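Local structure of UDP-N-acetylglucosamine 4,6-dehydratase (Vibrio fischeri, 3PVZ) at residues A121-R126 with A204-S209. The protein binds NAD in a Rossmann-type domain and probably acts as a lyase, dehydrating a UDP-linked N-acetylglucosamine. Residues are numbered along the deposited sequence; the frame is centred on the assembly and turned at random.
Sequences ALKHVR and AFSDGS. With NAD (nicotinamide-adenine-dinucleotide), chain E.
Lys123 reaches across to the turn at Asp207 with its side chain drawn out straight beyond CG, and the ammonium at its tip is shared between protein and cofactor. NZ donates to the carbonyl O of Asp207 at 2.9 Å, approaching almost end-on (C=O...N 169°), and also bonds O1N of NAD, a non-bridging oxygen on the nicotinamide-side phosphorus, at 2.9 Å. With chi1 at 67°, CG lies between the backbone N and the carbonyl carbon, and the extended chain runs alongside the pyrophosphate, CD lying 3.6 Å from the bridging O3 of NAD. The positive charge probably offsets part of the phosphate charge. Beside it, Ser206 OG accepts a nearly straight bond from the carboxamide N7N of NAD (3.0 Å, 169°), which would help to fix the rotation of the amide.

His124 meets the same turn by its ring edge: CE1 lies 3.2 Å from Gly208 O, near the ring plane. NE2 pairs with Asn71 OD1 of the second subunit, whose Glu70 accepts from the backbone N of both Lys123 and His124. In one of two modelled conformers, Arg126 NE donates to His124 ND1 at 3.1 Å, which would add a second restraint on the ring.

Ser206 to Ser209 form a type II beta turn in which Ser206 O accepts from both N and OG of Ser209. Ser209 is also the N-cap of helix 210-219, its OG bonding His212 N. The contact therefore joins two loops beside the pyrophosphate and carboxamide of the cofactor in a Rossmann-type domain, one running from strand 115-118 towards helix 131-154, the other from strand 202-203 into helix 210-219.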
loop_
_atom_site.group_PDB
_atom_site.type_symbol
_atom_site.label_atom_id
_atom_site.label_comp_id
_atom_site.label_asym_id
_atom_site.label_seq_id
_atom_site.Cartn_x
_atom_site.Cartn_y
_atom_site.Cartn_z
ATOM N N ALA A 121 -9.219 -1.817 0.978
ATOM C CA ALA A 121 -9.409 -1.880 2.457
ATOM C C ALA A 121 -8.141 -1.564 3.178
ATOM O O ALA A 121 -7.058 -1.639 2.597
ATOM C CB ALA A 121 -9.850 -3.260 2.934
ATOM N N LEU A 122 -8.316 -1.226 4.455
ATOM C CA LEU A 122 -7.310 -1.446 5.474
ATOM C C LEU A 122 -7.777 -2.657 6.247
ATOM O O LEU A 122 -8.936 -2.680 6.685
ATOM C CB LEU A 122 -7.183 -0.260 6.447
ATOM C CG LEU A 122 -6.011 0.649 6.141
ATOM C CD1 LEU A 122 -6.399 1.524 4.933
ATOM C CD2 LEU A 122 -5.665 1.483 7.361
ATOM N N LYS A 123 -6.898 -3.660 6.370
ATOM C CA LYS A 123 -7.311 -4.967 6.868
ATOM C C LYS A 123 -6.555 -5.468 8.098
ATOM O O LYS A 123 -7.016 -6.431 8.690
ATOM C CB LYS A 123 -7.230 -6.042 5.760
ATOM C CG LYS A 123 -5.788 -6.349 5.285
ATOM C CD LYS A 123 -5.673 -7.648 4.523
ATOM C CE LYS A 123 -4.235 -7.847 3.992
ATOM N NZ LYS A 123 -4.144 -9.103 3.130
ATOM N N HIS A 124 -5.425 -4.841 8.477
ATOM C CA HIS A 124 -4.617 -5.316 9.607
ATOM C C HIS A 124 -5.201 -4.905 10.933
ATOM O O HIS A 124 -5.443 -3.729 11.192
ATOM C CB HIS A 124 -3.161 -4.867 9.475
ATOM C CG HIS A 124 -2.433 -5.618 8.418
ATOM N ND1 HIS A 124 -1.849 -6.841 8.654
ATOM C CD2 HIS A 124 -2.291 -5.376 7.090
ATOM C CE1 HIS A 124 -1.359 -7.313 7.518
ATOM N NE2 HIS A 124 -1.604 -6.436 6.555
ATOM N N VAL A 125 -5.455 -5.902 11.769
ATOM C CA VAL A 125 -6.084 -5.706 13.084
ATOM C C VAL A 125 -5.366 -4.605 13.898
ATOM O O VAL A 125 -6.005 -3.797 14.559
ATOM C CB VAL A 125 -6.139 -7.072 13.844
ATOM C CG1 VAL A 125 -6.451 -6.876 15.346
ATOM C CG2 VAL A 125 -7.147 -7.970 13.171
ATOM N N ARG A 126 -4.042 -4.577 13.779
ATOM C CA ARG A 126 -3.186 -3.614 14.458
ATOM C C ARG A 126 -3.388 -2.181 13.968
ATOM O O ARG A 126 -2.922 -1.243 14.584
ATOM C CB ARG A 126 -1.724 -4.019 14.244
ATOM C CG ARG A 126 -1.295 -4.098 12.754
ATOM C CD ARG A 126 -0.653 -5.457 12.412
ATOM N NE ARG A 126 -1.542 -6.342 11.661
ATOM C CZ ARG A 126 -2.426 -7.171 12.216
ATOM N NH1 ARG A 126 -2.521 -7.253 13.533
ATOM N NH2 ARG A 126 -3.212 -7.934 11.459
ATOM N N ALA A 204 -4.099 -17.874 0.562
ATOM C CA ALA A 204 -2.677 -18.241 0.808
ATOM C C ALA A 204 -1.740 -17.241 0.166
ATOM O O ALA A 204 -1.868 -16.925 -0.996
ATOM C CB ALA A 204 -2.369 -19.641 0.310
ATOM N N PHE A 205 -0.820 -16.731 0.951
ATOM C CA PHE A 205 0.238 -15.854 0.492
ATOM C C PHE A 205 -0.230 -14.457 0.134
ATOM O O PHE A 205 0.552 -13.657 -0.353
ATOM C CB PHE A 205 1.101 -16.502 -0.615
ATOM C CG PHE A 205 1.844 -17.714 -0.122
ATOM C CD1 PHE A 205 1.274 -18.988 -0.220
ATOM C CD2 PHE A 205 3.057 -17.580 0.535
ATOM C CE1 PHE A 205 1.942 -20.124 0.292
ATOM C CE2 PHE A 205 3.721 -18.690 1.050
ATOM C CZ PHE A 205 3.163 -19.972 0.926
ATOM N N SER A 206 -1.480 -14.133 0.457
ATOM C CA SER A 206 -1.934 -12.769 0.240
ATOM C C SER A 206 -0.955 -11.798 0.935
ATOM O O SER A 206 -0.326 -12.124 1.958
ATOM C CB SER A 206 -3.378 -12.588 0.692
ATOM O OG SER A 206 -3.514 -12.689 2.077
ATOM N N ASP A 207 -0.782 -10.650 0.302
ATOM C CA ASP A 207 0.092 -9.589 0.774
ATOM C C ASP A 207 -0.172 -9.248 2.233
ATOM O O ASP A 207 -1.312 -9.168 2.656
ATOM C CB ASP A 207 -0.103 -8.321 -0.089
ATOM C CG ASP A 207 1.090 -7.350 -0.021
ATOM O OD1 ASP A 207 2.155 -7.716 0.551
ATOM O OD2 ASP A 207 0.981 -6.220 -0.582
ATOM N N GLY A 208 0.887 -9.026 2.999
ATOM C CA GLY A 208 0.730 -8.733 4.403
ATOM C C GLY A 208 0.461 -9.927 5.339
ATOM O O GLY A 208 0.516 -9.763 6.545
ATOM N N SER A 209 0.147 -11.099 4.794
ATOM C CA SER A 209 -0.168 -12.281 5.594
ATOM C C SER A 209 1.113 -12.914 6.147
ATOM O O SER A 209 2.213 -12.691 5.637
ATOM C CB SER A 209 -0.870 -13.314 4.737
ATOM O OG SER A 209 0.038 -13.998 3.848
HETATM P PA NAD E . -4.703 -6.205 0.303
HETATM O O1A NAD E . -3.982 -5.437 1.363
HETATM O O2A NAD E . -3.738 -7.059 -0.462
HETATM O O5B NAD E . -5.190 -5.257 -0.876
HETATM C C5B NAD E . -5.995 -4.124 -0.483
HETATM C C4B NAD E . -5.784 -3.140 -1.639
HETATM O O4B NAD E . -6.523 -1.948 -1.472
HETATM C C3B NAD E . -4.276 -2.746 -1.737
HETATM O O3B NAD E . -3.773 -2.957 -3.041
HETATM C C2B NAD E . -4.295 -1.249 -1.347
HETATM O O2B NAD E . -3.214 -0.489 -1.872
HETATM C C1B NAD E . -5.697 -0.896 -1.896
HETATM N N9A NAD E . -6.197 0.330 -1.292
HETATM C C8A NAD E . -6.324 0.598 0.016
HETATM N N7A NAD E . -6.747 1.805 0.206
HETATM C C5A NAD E . -6.996 2.337 -1.029
HETATM C C6A NAD E . -7.446 3.572 -1.486
HETATM N N6A NAD E . -7.824 4.493 -0.541
HETATM N N1A NAD E . -7.544 3.807 -2.791
HETATM C C2A NAD E . -7.183 2.886 -3.677
HETATM N N3A NAD E . -6.729 1.720 -3.287
HETATM C C4A NAD E . -6.628 1.416 -2.000
HETATM O O3 NAD E . -5.919 -7.014 0.981
HETATM P PN NAD E . -6.479 -8.360 0.255
HETATM O O1N NAD E . -5.825 -9.588 0.868
HETATM O O2N NAD E . -6.505 -8.430 -1.217
HETATM O O5D NAD E . -7.980 -8.405 0.944
HETATM C C5D NAD E . -8.877 -7.516 0.295
HETATM C C4D NAD E . -10.233 -7.567 1.009
HETATM O O4D NAD E . -10.590 -8.953 1.313
HETATM C C3D NAD E . -10.137 -6.853 2.375
HETATM O O3D NAD E . -11.398 -6.295 2.808
HETATM C C2D NAD E . -9.834 -8.016 3.347
HETATM O O2D NAD E . -10.231 -7.724 4.695
HETATM C C1D NAD E . -10.698 -9.128 2.753
HETATM N N1N NAD E . -10.265 -10.466 3.184
HETATM C C2N NAD E . -9.029 -10.869 2.868
HETATM C C3N NAD E . -8.576 -12.120 3.232
HETATM C C7N NAD E . -7.210 -12.570 2.918
HETATM O O7N NAD E . -6.881 -13.670 3.358
HETATM N N7N NAD E . -6.337 -11.826 2.222
HETATM C C4N NAD E . -9.438 -12.986 3.950
HETATM C C5N NAD E . -10.715 -12.538 4.244
HETATM C C6N NAD E . -11.108 -11.256 3.856
#